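Local coordinates for uncharacterized protein MT2708 (Mycobacterium tuberculosis, PDB 2FGG) that is of unknown function but belongs to the Rv2632c-like family, folding as a three-stranded antiparallel sheet packed against one long helix, at residues A[65-68]-A[69-73]. Residues are numbered along the deposited sequence; the frame is centred on the assembly and turned at random.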
loop_
_atom_site.group_PDB
_atom_site.type_symbol
_atom_site.label_atom_id
_atom_site.label_comp_id
_atom_site.label_asym_id
_atom_site.label_seq_id
_atom_site.Cartn_x
_atom_site.Cartn_y
_atom_site.Cartn_z
ATOM N N LEU A 65 -0.177 -0.076 3.262
ATOM C CA LEU A 65 1.030 -0.748 2.773
ATOM C C LEU A 65 0.868 -2.269 2.699
ATOM O O LEU A 65 1.409 -2.896 1.796
ATOM C CB LEU A 65 2.243 -0.375 3.633
ATOM C CG LEU A 65 2.698 1.089 3.625
ATOM C CD1 LEU A 65 3.868 1.264 4.569
ATOM C CD2 LEU A 65 3.052 1.606 2.227
ATOM N N SER A 66 0.135 -2.840 3.656
ATOM C CA SER A 66 -0.257 -4.249 3.643
ATOM C C SER A 66 -1.043 -4.571 2.402
ATOM O O SER A 66 -0.823 -5.601 1.778
ATOM C CB SER A 66 -1.160 -4.590 4.832
ATOM O OG SER A 66 -0.553 -4.233 6.048
ATOM N N ASP A 67 -1.997 -3.705 2.082
ATOM C CA ASP A 67 -2.843 -3.878 0.916
ATOM C C ASP A 67 -1.961 -3.923 -0.325
ATOM O O ASP A 67 -2.084 -4.817 -1.151
ATOM C CB ASP A 67 -3.845 -2.728 0.818
ATOM C CG ASP A 67 -4.838 -2.913 -0.304
ATOM O OD1 ASP A 67 -5.017 -4.064 -0.750
ATOM O OD2 ASP A 67 -5.457 -1.920 -0.742
ATOM N N LEU A 68 -1.058 -2.960 -0.434
ATOM C CA LEU A 68 -0.202 -2.849 -1.591
ATOM C C LEU A 68 0.763 -4.029 -1.649
ATOM O O LEU A 68 0.990 -4.582 -2.726
ATOM C CB LEU A 68 0.533 -1.510 -1.582
ATOM C CG LEU A 68 1.463 -1.157 -2.742
ATOM C CD1 LEU A 68 0.724 -1.072 -4.068
ATOM C CD2 LEU A 68 2.163 0.140 -2.440
ATOM N N ALA A 69 1.319 -4.416 -0.500
ATOM C CA ALA A 69 2.171 -5.603 -0.417
ATOM C C ALA A 69 1.433 -6.844 -0.924
ATOM O O ALA A 69 1.986 -7.611 -1.715
ATOM C CB ALA A 69 2.657 -5.818 0.994
ATOM N N ASN A 70 0.179 -7.019 -0.495
ATOM C CA ASN A 70 -0.645 -8.149 -0.917
ATOM C C ASN A 70 -0.927 -8.138 -2.411
ATOM O O ASN A 70 -0.968 -9.184 -3.051
ATOM C CB ASN A 70 -1.964 -8.194 -0.154
ATOM C CG ASN A 70 -1.781 -8.477 1.330
ATOM O OD1 ASN A 70 -0.821 -9.140 1.757
ATOM N ND2 ASN A 70 -2.709 -7.968 2.133
ATOM N N GLN A 71 -1.127 -6.955 -2.968
ATOM C CA GLN A 71 -1.302 -6.824 -4.404
ATOM C C GLN A 71 -0.017 -7.206 -5.134
ATOM O O GLN A 71 -0.065 -7.827 -6.194
ATOM C CB GLN A 71 -1.713 -5.403 -4.762
ATOM C CG GLN A 71 -3.145 -5.076 -4.410
ATOM C CD GLN A 71 -3.427 -3.620 -4.580
ATOM O OE1 GLN A 71 -3.209 -3.061 -5.646
ATOM N NE2 GLN A 71 -3.911 -2.989 -3.534
ATOM N N LEU A 72 1.125 -6.850 -4.555
ATOM C CA LEU A 72 2.409 -7.177 -5.145
ATOM C C LEU A 72 2.744 -8.670 -5.023
ATOM O O LEU A 72 3.441 -9.225 -5.886
ATOM C CB LEU A 72 3.510 -6.308 -4.539
ATOM C CG LEU A 72 3.569 -4.863 -5.037
ATOM C CD1 LEU A 72 4.393 -4.012 -4.104
ATOM C CD2 LEU A 72 4.127 -4.812 -6.455
ATOM N N PHE A 73 2.241 -9.308 -3.964
ATOM C CA PHE A 73 2.372 -10.755 -3.798
ATOM C C PHE A 73 1.504 -11.481 -4.823
ATOM O O PHE A 73 1.918 -12.475 -5.411
ATOM C CB PHE A 73 2.001 -11.200 -2.379
ATOM C CG PHE A 73 3.060 -10.912 -1.337
ATOM C CD1 PHE A 73 4.358 -11.380 -1.487
ATOM C CD2 PHE A 73 2.741 -10.200 -0.183
ATOM C CE1 PHE A 73 5.331 -11.112 -0.517
ATOM C CE2 PHE A 73 3.696 -9.939 0.787
ATOM C CZ PHE A 73 4.994 -10.391 0.618
#
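Asp67 and Gln71, one helical turn apart, are joined by a side-chain hydrogen bond from Gln71 NE2 to Asp67 OD1 of 3.2 Å. Its N-H...O angle of 160° is nearly straight, and the oxygen lies almost in the plane of the amide, but NE2 meets OD1 from above the carboxylate, 63° out of that plane. The two flat groups are turned 60° against each other. Different first torsions bring the two ends together: Asp67 holds CG anti to its own nitrogen, whereas Gln71 sets CG anti to its carbonyl carbon and runs on extended. Both ends have further partners on strand 35-43, since Asp67 OD2 accepts from Val40 N and Gln71 NE2 also donates to Val38 O; this pins the polar pair to the strand backbone. In the backbone of the same pair, Gln71 N donates to Asp67 O at 3.0 Å, and the same step recurs from Leu72 N to Leu68 O at 2.9 Å. The close-packed side is that of Leu68, which is buried against Leu30 and Met37. Its CG lies 4.3 Å from CD1 of Leu72, a light touch between neighbours that both pack on those two residues. Ser66 and Asn70 take the exposed side: Asn70 N bonds to Ser66 O at 2.9 Å, and Ser66 OG turns back to Ala62 O within the helix. With Leu68 and Leu72 on the sheet, Asp67 and Gln71 bonded to strand 35-43, and Ser66 and Asn70 toward solvent, this is about two and a half turns of a long amphipathic alpha-helix, with i to i+4 bonding, packed against a three-stranded antiparallel sheet.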